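Local coordinates for protein sphingomyelinase-c (Listeria ivanovii, PDB 1ZWX) that belongs to the DNase I-like endonuclease/exonuclease/phosphatase superfamily and has its fold of two packed beta sheets flanked by helices, at residues G30-A35 with S61-N66; D36-A41 with Q286-H291; N67-E70 with H74-P77; Y135-K140 with P144-G149; I167-M172 with L209-V214. One frame throughout, in Å; residues are numbered along the deposited sequence. Where two conformers were deposited one is given.

Interaction 1 (G30-A35 with S61-N66); sequences GQMHRA and SHRLLN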
# COMPACT_ATOMS: atom_id res chain seq x y z
N GLY A 30 -10.54 1.99 -16.46
CA GLY A 30 -10.32 0.56 -16.55
C GLY A 30 -10.37 -0.19 -15.23
O GLY A 30 -9.84 -1.29 -15.16
N GLN A 31 -11.01 0.40 -14.20
CA GLN A 31 -11.01 -0.16 -12.83
C GLN A 31 -11.51 -1.61 -12.77
O GLN A 31 -10.86 -2.48 -12.18
CB GLN A 31 -11.83 0.74 -11.86
CG GLN A 31 -11.19 2.15 -11.65
CD GLN A 31 -11.79 3.24 -12.52
OE1 GLN A 31 -11.88 3.08 -13.74
NE2 GLN A 31 -12.17 4.39 -11.91
N MET A 32 -12.68 -1.87 -13.35
CA MET A 32 -13.23 -3.23 -13.31
C MET A 32 -12.35 -4.27 -14.02
O MET A 32 -12.20 -5.40 -13.55
CB MET A 32 -14.65 -3.27 -13.87
CG MET A 32 -15.63 -2.43 -13.09
SD MET A 32 -15.91 -2.93 -11.38
CE MET A 32 -16.56 -4.59 -11.43
N HIS A 33 -11.78 -3.88 -15.15
CA HIS A 33 -10.98 -4.79 -15.92
C HIS A 33 -9.62 -5.03 -15.24
O HIS A 33 -9.08 -6.16 -15.25
CB HIS A 33 -10.79 -4.25 -17.32
CG HIS A 33 -10.01 -5.17 -18.22
ND1 HIS A 33 -10.32 -6.50 -18.39
CD2 HIS A 33 -8.93 -4.93 -19.00
CE1 HIS A 33 -9.46 -7.05 -19.23
NE2 HIS A 33 -8.61 -6.11 -19.62
N ARG A 34 -9.08 -3.98 -14.64
CA ARG A 34 -7.77 -4.08 -14.00
C ARG A 34 -7.89 -4.90 -12.73
O ARG A 34 -6.91 -5.53 -12.35
CB ARG A 34 -7.16 -2.70 -13.75
CG ARG A 34 -6.58 -2.05 -15.02
CD ARG A 34 -5.78 -0.78 -14.71
NE ARG A 34 -6.65 0.31 -14.27
CZ ARG A 34 -6.65 0.86 -13.05
NH1 ARG A 34 -5.78 0.45 -12.12
NH2 ARG A 34 -7.51 1.82 -12.76
N ALA A 35 -9.07 -4.92 -12.10
CA ALA A 35 -9.32 -5.80 -10.97
C ALA A 35 -9.14 -7.29 -11.37
O ALA A 35 -8.76 -8.11 -10.52
CB ALA A 35 -10.73 -5.58 -10.39
N SER A 61 -12.98 -2.86 -6.21
CA SER A 61 -12.19 -3.33 -5.05
C SER A 61 -12.79 -4.65 -4.58
O SER A 61 -12.05 -5.60 -4.34
CB SER A 61 -12.23 -2.29 -3.93
OG SER A 61 -11.57 -1.12 -4.40
N HIS A 62 -14.12 -4.71 -4.48
CA HIS A 62 -14.79 -6.00 -4.20
C HIS A 62 -14.40 -7.07 -5.21
O HIS A 62 -14.03 -8.19 -4.83
CB HIS A 62 -16.30 -5.82 -4.10
CG HIS A 62 -17.05 -7.11 -3.93
ND1 HIS A 62 -17.65 -7.77 -4.99
CD2 HIS A 62 -17.28 -7.88 -2.83
CE1 HIS A 62 -18.23 -8.88 -4.54
NE2 HIS A 62 -18.03 -8.96 -3.24
N ARG A 63 -14.41 -6.73 -6.49
CA ARG A 63 -13.96 -7.67 -7.49
C ARG A 63 -12.53 -8.16 -7.28
O ARG A 63 -12.25 -9.39 -7.35
CB ARG A 63 -14.15 -7.14 -8.92
CG ARG A 63 -13.65 -8.16 -9.95
CD ARG A 63 -13.80 -7.67 -11.35
NE ARG A 63 -15.18 -7.80 -11.79
CZ ARG A 63 -15.58 -7.63 -13.05
NH1 ARG A 63 -14.70 -7.30 -13.99
NH2 ARG A 63 -16.87 -7.76 -13.35
N LEU A 64 -11.60 -7.23 -7.07
CA LEU A 64 -10.20 -7.60 -6.91
C LEU A 64 -10.03 -8.53 -5.70
O LEU A 64 -9.37 -9.56 -5.80
CB LEU A 64 -9.32 -6.35 -6.74
CG LEU A 64 -7.86 -6.59 -6.38
CD1 LEU A 64 -7.13 -7.48 -7.38
CD2 LEU A 64 -7.18 -5.24 -6.25
N LEU A 65 -10.62 -8.15 -4.57
CA LEU A 65 -10.48 -8.91 -3.34
C LEU A 65 -11.10 -10.30 -3.54
O LEU A 65 -10.57 -11.31 -3.10
CB LEU A 65 -11.14 -8.17 -2.19
CG LEU A 65 -10.31 -6.92 -1.79
CD1 LEU A 65 -11.12 -6.09 -0.87
CD2 LEU A 65 -9.02 -7.41 -1.13
N ASN A 66 -12.21 -10.33 -4.26
CA ASN A 66 -12.81 -11.61 -4.63
C ASN A 66 -11.98 -12.51 -5.52
O ASN A 66 -11.85 -13.72 -5.25
CB ASN A 66 -14.21 -11.39 -5.18
CG ASN A 66 -15.23 -11.86 -4.23
OD1 ASN A 66 -15.73 -11.10 -3.40
ND2 ASN A 66 -15.50 -13.15 -4.28
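R63 lays its guanidinium across the end of M32, and the two side chains cross at about a right angle. They join two neighbouring helices, 31-39 and 58-67, of the DNase I-like fold. Both helices pack on the sheet that holds strands 12-20 and 49-55. The two short helical segments run nearly parallel, at 6°, with their axes 8.5 Å apart. M32 is bent at both chi2 and chi3. This curls its methyl over one face of the guanidinium, toward the rim, with M32 CE 3.5 Å from R63 NE. R63 starts with CG anti to the backbone N (chi1 180°) and bends only at chi3. That turn brings R63 NH1 within 3.2 Å of M32 O. The hydrogen bond is far from straight, 137° at the hydrogen, and the donor sits well above the carbonyl plane. R63 NH1 also makes a salt bridge to D36, so this nitrogen has two acceptors on helix 31-39. A35 points its methyl at the other helix. It lies against the aliphatic part of R63, with A35 CB 3.8 Å from R63 CD. The same methyl meets the start of the L64 side chain. Further out on that side chain, L64 CD1 comes to 3.6 Å from A35 O. A35 O is also the acceptor for N67 ND2.

Interaction 2 (D36-A41 with Q286-H291); sequences DLIAQA and QDFSDH. With PO4 (phosphate ion), chain B.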
# COMPACT_ATOMS: atom_id res chain seq x y z
N ASP A 36 -9.39 -7.61 -12.65
CA ASP A 36 -9.12 -8.96 -13.18
C ASP A 36 -7.67 -9.16 -13.55
O ASP A 36 -7.06 -10.16 -13.17
CB ASP A 36 -10.02 -9.28 -14.39
CG ASP A 36 -11.47 -9.40 -14.03
OD1 ASP A 36 -11.80 -9.69 -12.87
OD2 ASP A 36 -12.33 -9.19 -14.92
N LEU A 37 -7.11 -8.20 -14.29
CA LEU A 37 -5.73 -8.26 -14.76
C LEU A 37 -4.73 -8.40 -13.61
O LEU A 37 -3.78 -9.21 -13.68
CB LEU A 37 -5.38 -7.01 -15.57
CG LEU A 37 -6.02 -6.82 -16.95
CD1 LEU A 37 -5.32 -5.64 -17.63
CD2 LEU A 37 -5.89 -8.12 -17.81
N ILE A 38 -4.93 -7.60 -12.58
CA ILE A 38 -4.04 -7.60 -11.42
C ILE A 38 -4.08 -8.96 -10.71
O ILE A 38 -3.03 -9.51 -10.38
CB ILE A 38 -4.41 -6.45 -10.42
CG1 ILE A 38 -4.04 -5.07 -10.99
CG2 ILE A 38 -3.76 -6.70 -9.04
CD1 ILE A 38 -4.79 -3.92 -10.24
N ALA A 39 -5.28 -9.48 -10.44
CA ALA A 39 -5.41 -10.76 -9.74
C ALA A 39 -4.92 -11.96 -10.57
O ALA A 39 -4.55 -13.01 -9.99
CB ALA A 39 -6.85 -10.97 -9.28
N GLN A 40 -4.88 -11.80 -11.90
CA GLN A 40 -4.36 -12.82 -12.84
C GLN A 40 -2.87 -12.73 -13.10
O GLN A 40 -2.30 -13.59 -13.79
CB GLN A 40 -5.08 -12.71 -14.20
CG GLN A 40 -6.57 -13.10 -14.14
CD GLN A 40 -7.35 -12.64 -15.37
OE1 GLN A 40 -6.80 -12.11 -16.35
NE2 GLN A 40 -8.65 -12.84 -15.31
N ALA A 41 -2.22 -11.69 -12.57
CA ALA A 41 -0.82 -11.43 -12.90
C ALA A 41 0.11 -12.33 -12.06
O ALA A 41 -0.21 -12.68 -10.92
CB ALA A 41 -0.47 -9.96 -12.65
N GLN A 286 -1.06 -0.05 -20.87
CA GLN A 286 -0.39 -1.33 -20.69
C GLN A 286 0.24 -1.45 -19.28
O GLN A 286 1.27 -2.14 -19.10
CB GLN A 286 0.68 -1.48 -21.76
CG GLN A 286 1.67 -0.35 -21.76
CD GLN A 286 2.76 -0.53 -22.78
OE1 GLN A 286 3.84 0.06 -22.67
NE2 GLN A 286 2.50 -1.36 -23.79
N ASP A 287 -0.39 -0.80 -18.31
CA ASP A 287 0.02 -0.90 -16.91
C ASP A 287 -1.12 -1.29 -16.04
O ASP A 287 -2.29 -1.05 -16.38
CB ASP A 287 0.74 0.37 -16.44
CG ASP A 287 2.11 0.54 -17.12
OD1 ASP A 287 2.19 1.24 -18.17
OD2 ASP A 287 3.13 -0.02 -16.61
N PHE A 288 -0.80 -1.96 -14.92
CA PHE A 288 -1.79 -2.44 -13.96
C PHE A 288 -2.33 -1.29 -13.11
O PHE A 288 -3.45 -1.35 -12.60
CB PHE A 288 -1.15 -3.45 -12.99
CG PHE A 288 -0.71 -4.75 -13.66
CD1 PHE A 288 0.62 -4.98 -13.93
CD2 PHE A 288 -1.64 -5.71 -14.02
CE1 PHE A 288 1.04 -6.17 -14.57
CE2 PHE A 288 -1.22 -6.91 -14.66
CZ PHE A 288 0.10 -7.13 -14.92
N SER A 289 -1.48 -0.28 -12.93
CA SER A 289 -1.76 0.84 -12.03
C SER A 289 -0.80 1.97 -12.39
O SER A 289 0.13 1.77 -13.19
CB SER A 289 -1.59 0.40 -10.57
OG SER A 289 -1.34 1.50 -9.72
N ASP A 290 -0.99 3.15 -11.80
CA ASP A 290 -0.02 4.22 -12.00
C ASP A 290 1.20 4.09 -11.08
O ASP A 290 2.17 4.85 -11.25
CB ASP A 290 -0.69 5.62 -11.92
CG ASP A 290 -1.24 5.97 -10.53
OD1 ASP A 290 -1.39 5.10 -9.64
OD2 ASP A 290 -1.57 7.17 -10.35
N HIS A 291 1.13 3.17 -10.10
CA HIS A 291 2.30 2.84 -9.27
C HIS A 291 2.77 1.45 -9.68
O HIS A 291 1.95 0.61 -10.05
CB HIS A 291 1.97 2.77 -7.77
CG HIS A 291 1.74 4.10 -7.12
ND1 HIS A 291 2.61 4.63 -6.20
CD2 HIS A 291 0.72 4.99 -7.25
CE1 HIS A 291 2.15 5.81 -5.79
NE2 HIS A 291 1.01 6.05 -6.42
P PO4 B . -1.52 9.19 -6.12
O1 PO4 B . -1.53 10.08 -7.35
O2 PO4 B . -1.05 7.81 -6.49
O3 PO4 B . -0.53 9.73 -5.10
O4 PO4 B . -2.93 9.14 -5.56
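One aromatic ring, F288, carries this contact from a loop with no regular structure. It meets the last part of helix 31-39 and the residues that follow. F288 has CG anti to its own carbonyl carbon (chi1 -66°), which carries the ring toward the helix. The ring approaches I38 and A41 obliquely. The side chains of I38 and F288 run past one another head to tail. I38 CG1 lies 3.9 Å from F288 CB and equally near F288 CD2. The far end of the ring reaches A41, whose CB is 3.7 Å from F288 CZ. F288 CE2 comes to 3.6 Å from L37 O. The backbone oxygen F288 O lies near I38 CD1 and accepts a hydrogen bond from R34, one turn earlier on the helix. Further along the loop, S289 OG accepts from H291 N at 3.0 Å, nearly straight at 171°, in an ST turn. H291 ND1 is bonded to D248 OD1. The other ring nitrogen, H291 NE2, donates to phosphate O2 at 2.7 Å, in the plane of the ring. The buried, largely apolar F288 contact thus anchors the loop on the helix, while the ST turn and the D248 bond fix how the imidazole is turned.

Interaction 3 (N67-E70 with H74-P77); sequences NLRE and HQTP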
# COMPACT_ATOMS: atom_id res chain seq x y z
N ASN A 67 -11.40 -11.92 -6.56
CA ASN A 67 -10.47 -12.60 -7.43
C ASN A 67 -9.27 -13.17 -6.69
O ASN A 67 -8.62 -14.11 -7.17
CB ASN A 67 -9.93 -11.65 -8.51
CG ASN A 67 -10.98 -11.24 -9.54
OD1 ASN A 67 -12.06 -11.80 -9.59
ND2 ASN A 67 -10.66 -10.22 -10.37
N LEU A 68 -8.93 -12.54 -5.56
CA LEU A 68 -7.70 -12.89 -4.82
C LEU A 68 -7.93 -13.97 -3.77
O LEU A 68 -6.97 -14.46 -3.15
CB LEU A 68 -7.10 -11.63 -4.15
CG LEU A 68 -6.37 -10.64 -5.08
CD1 LEU A 68 -5.96 -9.39 -4.30
CD2 LEU A 68 -5.15 -11.28 -5.75
N ARG A 69 -9.20 -14.31 -3.55
CA ARG A 69 -9.62 -15.27 -2.52
C ARG A 69 -9.01 -16.66 -2.68
O ARG A 69 -8.71 -17.32 -1.68
CB ARG A 69 -11.13 -15.42 -2.49
CG ARG A 69 -11.88 -14.37 -1.78
CD ARG A 69 -11.84 -14.54 -0.28
NE ARG A 69 -12.71 -13.53 0.35
CZ ARG A 69 -12.67 -13.18 1.63
NH1 ARG A 69 -11.81 -13.74 2.48
NH2 ARG A 69 -13.51 -12.24 2.08
N GLU A 70 -8.84 -17.10 -3.92
CA GLU A 70 -8.29 -18.43 -4.18
C GLU A 70 -6.89 -18.54 -3.58
O GLU A 70 -6.60 -19.46 -2.82
CB GLU A 70 -8.28 -18.72 -5.69
CG GLU A 70 -7.27 -19.77 -6.15
CD GLU A 70 -7.82 -21.18 -6.13
OE1 GLU A 70 -8.68 -21.48 -5.28
OE2 GLU A 70 -7.37 -21.99 -6.97
N HIS A 74 -7.60 -15.38 3.46
CA HIS A 74 -7.78 -14.69 4.72
C HIS A 74 -7.48 -13.23 4.43
O HIS A 74 -6.38 -12.93 3.96
CB HIS A 74 -6.83 -15.24 5.78
CG HIS A 74 -6.86 -16.74 5.86
ND1 HIS A 74 -7.89 -17.44 6.47
CD2 HIS A 74 -6.03 -17.67 5.33
CE1 HIS A 74 -7.65 -18.74 6.36
NE2 HIS A 74 -6.54 -18.91 5.67
N GLN A 75 -8.49 -12.39 4.68
CA GLN A 75 -8.53 -11.01 4.19
C GLN A 75 -9.09 -10.07 5.24
O GLN A 75 -9.96 -10.44 6.05
CB GLN A 75 -9.41 -10.88 2.93
CG GLN A 75 -9.02 -11.81 1.79
CD GLN A 75 -9.64 -11.45 0.45
OE1 GLN A 75 -10.56 -10.65 0.38
NE2 GLN A 75 -9.12 -12.05 -0.63
N THR A 76 -8.62 -8.83 5.20
CA THR A 76 -9.29 -7.78 5.94
C THR A 76 -10.31 -7.11 5.00
O THR A 76 -10.18 -7.23 3.78
CB THR A 76 -8.27 -6.67 6.41
OG1 THR A 76 -7.85 -5.94 5.26
CG2 THR A 76 -7.03 -7.28 7.12
N PRO A 77 -11.29 -6.39 5.57
CA PRO A 77 -12.09 -5.44 4.76
C PRO A 77 -11.16 -4.31 4.26
O PRO A 77 -10.00 -4.21 4.70
CB PRO A 77 -13.09 -4.88 5.75
CG PRO A 77 -13.07 -5.76 6.92
CD PRO A 77 -11.72 -6.42 6.97
O HOH W 1 -11.31 -13.49 5.17
O HOH W 2 -13.35 -11.21 -0.55
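The turn that leads from helix 58-67 into the edge strand 74-75 is closed by R69 and Q75, whose flat ends are stacked. The guanidinium and amide planes are only 7° apart. Q75 OE1 lies over the centre of the guanidinium, 3.5 Å from R69 CZ. Nearer its backbone, Q75 CG packs on the same group, 3.5 Å from R69 NH1. R69 gets there by a bend at chi2 (-79°), after which its chain runs straight on. Q75 is extended beyond CG and points back at the helix end. Strand 74-75 is the outermost strand of one of the two sheets of the DNase I-like fold, and it pairs with strand 104-107. Q75 NE2 bonds to L65 O of the helix and to Y72 O of the turn, which fixes the rotation of the amide. R69 NH1 bonds to P73 O. Two waters tie the stacked pair together. Water 1 lies at the guanidinium edge and accepts from R69 NH1 at 2.7 Å and from Q75 N at 3.1 Å. Water 2 donates to Q75 OE1 at 3.0 Å and accepts a weak bond from R69 NE. L68 adds a looser touch, with its CB 4.1 Å from Q75 NE2.

Interaction 4 (Y135-K140 with P144-G149); sequences YVKIMK and PYHIIG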
# COMPACT_ATOMS: atom_id res chain seq x y z
N TYR A 135 -3.98 -3.42 10.59
CA TYR A 135 -3.00 -4.24 11.29
C TYR A 135 -3.53 -5.67 11.22
O TYR A 135 -4.70 -5.89 11.47
CB TYR A 135 -2.95 -3.82 12.77
CG TYR A 135 -2.29 -4.85 13.66
CD1 TYR A 135 -0.88 -4.97 13.69
CD2 TYR A 135 -3.06 -5.75 14.42
CE1 TYR A 135 -0.25 -5.96 14.52
CE2 TYR A 135 -2.45 -6.73 15.22
CZ TYR A 135 -1.05 -6.81 15.28
OH TYR A 135 -0.44 -7.77 16.07
N VAL A 136 -2.65 -6.60 10.87
CA VAL A 136 -2.97 -8.02 11.05
C VAL A 136 -1.87 -8.75 11.83
O VAL A 136 -0.69 -8.43 11.68
CB VAL A 136 -3.25 -8.76 9.70
CG1 VAL A 136 -4.40 -8.11 8.95
CG2 VAL A 136 -2.03 -8.88 8.80
N LYS A 137 -2.27 -9.73 12.62
CA LYS A 137 -1.35 -10.77 13.11
C LYS A 137 -1.72 -12.10 12.39
O LYS A 137 -2.84 -12.51 12.45
CB LYS A 137 -1.47 -10.94 14.62
CG LYS A 137 -0.44 -12.02 15.17
CD LYS A 137 -0.71 -12.34 16.66
CE LYS A 137 0.38 -13.30 17.27
NZ LYS A 137 -0.01 -13.55 18.71
N ILE A 138 -0.79 -12.67 11.62
CA ILE A 138 -1.02 -13.94 10.95
C ILE A 138 -0.16 -15.01 11.64
O ILE A 138 0.86 -14.69 12.26
CB ILE A 138 -0.68 -13.93 9.42
CG1 ILE A 138 0.78 -13.64 9.15
CG2 ILE A 138 -1.56 -12.87 8.63
CD1 ILE A 138 1.41 -14.62 8.18
N MET A 139 -0.57 -16.27 11.48
CA MET A 139 0.25 -17.41 11.90
C MET A 139 0.64 -18.22 10.69
O MET A 139 -0.24 -18.68 9.92
CB MET A 139 -0.53 -18.27 12.89
CG MET A 139 -0.84 -17.58 14.21
SD MET A 139 0.72 -17.28 15.15
CE MET A 139 1.28 -18.96 15.41
N LYS A 140 1.95 -18.38 10.51
CA LYS A 140 2.49 -19.21 9.47
C LYS A 140 3.27 -20.37 10.15
O LYS A 140 4.34 -20.16 10.72
CB LYS A 140 3.42 -18.43 8.55
CG LYS A 140 3.98 -19.23 7.37
CD LYS A 140 5.01 -18.43 6.59
CE LYS A 140 5.65 -19.25 5.46
NZ LYS A 140 6.60 -18.54 4.57
N PRO A 144 4.33 -16.38 14.46
CA PRO A 144 3.58 -15.13 14.24
C PRO A 144 4.31 -14.10 13.38
O PRO A 144 5.57 -13.97 13.41
CB PRO A 144 3.37 -14.61 15.65
CG PRO A 144 4.58 -15.17 16.47
CD PRO A 144 5.12 -16.36 15.72
N TYR A 145 3.51 -13.36 12.60
CA TYR A 145 4.03 -12.28 11.76
C TYR A 145 3.03 -11.15 11.86
O TYR A 145 1.82 -11.38 11.87
CB TYR A 145 4.24 -12.70 10.30
CG TYR A 145 5.27 -13.78 10.09
CD1 TYR A 145 6.55 -13.49 9.68
CD2 TYR A 145 4.93 -15.13 10.30
CE1 TYR A 145 7.51 -14.52 9.50
CE2 TYR A 145 5.86 -16.14 10.13
CZ TYR A 145 7.13 -15.85 9.72
OH TYR A 145 8.02 -16.88 9.55
N HIS A 146 3.55 -9.92 12.04
CA HIS A 146 2.71 -8.73 12.25
C HIS A 146 2.91 -7.83 11.03
O HIS A 146 4.05 -7.59 10.59
CB HIS A 146 3.07 -8.01 13.56
CG HIS A 146 3.00 -8.89 14.78
ND1 HIS A 146 1.93 -8.88 15.64
CD2 HIS A 146 3.86 -9.82 15.26
CE1 HIS A 146 2.13 -9.75 16.61
NE2 HIS A 146 3.31 -10.32 16.42
N ILE A 147 1.80 -7.38 10.43
CA ILE A 147 1.89 -6.60 9.19
C ILE A 147 0.98 -5.40 9.34
O ILE A 147 -0.19 -5.55 9.71
CB ILE A 147 1.47 -7.39 7.91
CG1 ILE A 147 2.40 -8.58 7.66
CG2 ILE A 147 1.47 -6.47 6.68
CD1 ILE A 147 1.83 -9.90 8.28
N ILE A 148 1.56 -4.22 9.10
CA ILE A 148 0.80 -2.98 9.04
C ILE A 148 0.87 -2.50 7.60
O ILE A 148 1.97 -2.34 7.03
CB ILE A 148 1.35 -1.94 10.05
CG1 ILE A 148 0.98 -2.42 11.47
CG2 ILE A 148 0.81 -0.50 9.72
CD1 ILE A 148 1.57 -1.60 12.60
N GLY A 149 -0.31 -2.34 6.99
CA GLY A 149 -0.45 -1.86 5.61
C GLY A 149 -1.06 -0.46 5.70
O GLY A 149 -1.97 -0.22 6.49
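Strands 135-140 and 144-149 run antiparallel, with segment axes 4.7 Å apart at closest approach and 153° between their directions. V136 pairs with I147, and I138 with Y145, as hydrogen-bonded pairs; V136 N to I147 O is 2.9 Å. On the face of Y135, K137 and H146, the Y135 and H146 rings meet rim to rim, neither over the other's face. Y135 OH and H146 ND1 share a hydrogen bond of 2.7 Å at the imidazole edge. E188 takes the other ring nitrogen of H146. K137 stretches fully extended beside the same ring, and its CE reaches P144 CB at 3.6 Å. These strands form a beta hairpin in the second sheet of the DNase I-like fold, between strands 111-118 and 189-193. On the other face I138 swings CG1 between its backbone N and carbonyl carbon (chi1 62°). This sets I138 CG1 3.8 Å from Y145 CB and 4.0 Å from I147 CD1. K140 CB touches the Y145 ring at CE2, 3.7 Å away, while K140 NZ bridges to D48.

Interaction 5 (I167-M172 with L209-V214); sequences IRAEQM and LKLLNV. Unlike the reference sequence in segment 209-214: L209 (reference Phe).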
# COMPACT_ATOMS: atom_id res chain seq x y z
N ILE A 167 1.61 16.57 8.17
CA ILE A 167 0.52 15.60 8.28
C ILE A 167 1.10 14.16 8.23
O ILE A 167 0.77 13.35 9.08
CB ILE A 167 -0.56 15.79 7.16
CG1 ILE A 167 -1.30 17.13 7.35
CG2 ILE A 167 -1.61 14.67 7.21
CD1 ILE A 167 -2.00 17.60 6.04
N ARG A 168 1.97 13.88 7.26
CA ARG A 168 2.59 12.53 7.14
C ARG A 168 3.39 12.17 8.38
O ARG A 168 3.37 11.04 8.83
CB ARG A 168 3.51 12.44 5.96
CG ARG A 168 2.79 12.29 4.63
CD ARG A 168 3.75 11.95 3.55
NE ARG A 168 4.59 13.08 3.11
CZ ARG A 168 4.26 13.95 2.15
NH1 ARG A 168 3.10 13.83 1.48
NH2 ARG A 168 5.13 14.92 1.86
N ALA A 169 4.06 13.16 8.97
CA ALA A 169 4.82 12.94 10.19
C ALA A 169 3.90 12.59 11.35
O ALA A 169 4.24 11.69 12.15
CB ALA A 169 5.73 14.19 10.50
N GLU A 170 2.71 13.21 11.41
CA GLU A 170 1.75 12.92 12.46
C GLU A 170 1.18 11.52 12.23
O GLU A 170 0.99 10.73 13.18
CB GLU A 170 0.62 13.96 12.50
CG GLU A 170 -0.29 13.91 13.71
CD GLU A 170 -1.37 12.80 13.62
OE1 GLU A 170 -1.90 12.39 14.67
OE2 GLU A 170 -1.70 12.34 12.51
N GLN A 171 0.93 11.20 10.96
CA GLN A 171 0.39 9.86 10.62
C GLN A 171 1.40 8.76 10.91
O GLN A 171 1.03 7.70 11.40
CB GLN A 171 -0.04 9.84 9.14
CG GLN A 171 -1.30 10.72 8.94
CD GLN A 171 -1.70 10.83 7.48
OE1 GLN A 171 -0.94 10.47 6.60
NE2 GLN A 171 -2.92 11.33 7.23
N MET A 172 2.68 9.00 10.62
CA MET A 172 3.71 8.04 11.03
C MET A 172 3.74 7.82 12.54
O MET A 172 3.90 6.67 12.99
CB MET A 172 5.09 8.42 10.48
CG MET A 172 5.01 8.63 9.03
SD MET A 172 6.25 8.27 7.85
CE MET A 172 5.37 8.72 6.36
N LEU A 209 12.42 7.35 8.63
CA LEU A 209 13.15 6.23 9.27
C LEU A 209 13.05 6.34 10.79
O LEU A 209 12.74 5.36 11.51
CB LEU A 209 14.59 6.07 8.75
CG LEU A 209 14.82 5.81 7.25
CD1 LEU A 209 16.28 5.55 6.92
CD2 LEU A 209 13.91 4.70 6.68
N LYS A 210 13.20 7.56 11.31
CA LYS A 210 13.13 7.76 12.75
C LYS A 210 11.72 7.68 13.31
O LYS A 210 11.51 7.20 14.43
CB LYS A 210 13.78 9.12 13.16
CG LYS A 210 15.27 9.23 12.85
CD LYS A 210 16.10 8.29 13.75
CE LYS A 210 17.63 8.50 13.67
NZ LYS A 210 18.03 9.23 12.44
N LEU A 211 10.76 8.21 12.56
CA LEU A 211 9.39 8.30 13.07
C LEU A 211 8.69 6.93 13.09
O LEU A 211 7.88 6.67 13.96
CB LEU A 211 8.56 9.24 12.19
CG LEU A 211 8.88 10.74 12.31
CD1 LEU A 211 8.27 11.55 11.15
CD2 LEU A 211 8.37 11.25 13.62
N LEU A 212 8.98 6.12 12.09
CA LEU A 212 8.46 4.72 12.01
C LEU A 212 9.37 3.73 12.72
O LEU A 212 8.99 2.55 12.90
CB LEU A 212 8.33 4.27 10.56
CG LEU A 212 7.21 4.91 9.70
CD1 LEU A 212 7.23 4.28 8.32
CD2 LEU A 212 5.82 4.78 10.35
N ASN A 213 10.58 4.18 13.08
CA ASN A 213 11.60 3.30 13.68
C ASN A 213 11.96 2.12 12.75
O ASN A 213 11.83 0.95 13.13
CB ASN A 213 11.12 2.81 15.07
CG ASN A 213 12.22 2.11 15.87
OD1 ASN A 213 11.96 1.19 16.68
ND2 ASN A 213 13.45 2.50 15.62
N VAL A 214 12.40 2.44 11.54
CA VAL A 214 12.72 1.44 10.54
C VAL A 214 14.04 1.84 9.89
O VAL A 214 14.46 2.99 10.03
CB VAL A 214 11.59 1.30 9.45
CG1 VAL A 214 10.27 0.90 10.10
CG2 VAL A 214 11.42 2.61 8.65
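L212 has CG beside its own backbone N (chi1 -71°), and this turns its branched end toward M172. L211 starts out the same way (chi1 -72°), which carries its own branched end toward A169. M172 answers L212 with its beta carbon, and M172 CB is 3.7 Å from L212 CD2. Further out, the M172 side chain runs at a slant to L212, but it was modelled in two conformers, so the place of its sulfur is doubtful. The beta carbon is the steadier anchor. It also meets the neighbouring leucine, with M172 CB 4.0 Å from L211 CB. L211 points toward the other helix. Its CD1 branch meets A169, one turn before M172, and A169 CB lies 3.7 Å from L211 CD1. A169 and M172 therefore give L211 an apolar surface on one side of the helix. The side chains meet through apolar atoms. Polar bonds lie beside the contact: L212 O accepts from Q176 NE2, one turn beyond M172, and R168 bridges to E204 near the start of the second helix. L196 also touches M172. The C-terminal end of helix 203-212 is thus fastened to the long helix 161-182. Helix 161-182 in turn packs on strand 143-151, where F178 and I179 touch I148. The arrangement is consistent with the helix-flanked sheets of the DNase I-like fold.

Interactions 1, 2 and 3 form a connected group. Interactions 1 and 2 share helix 31-39, have centres 10 Å apart and are joined by the polar bonds of R34 and R63. Interaction 3 is tied to interaction 1 by L65 O, 3.0 Å from Q75 NE2, and to interaction 2 by D36 OD1, 2.8 Å from N67 ND2. Interaction 4 belongs to the other sheet and touches interaction 3 where T76 packs on V136. Interaction 5 stands apart, about 7 Å from interaction 4 at the nearest atoms and about 31 Å from interaction 1 between centres. The phosphate, probably from the crystallisation liquor, is held by H291 of interaction 2.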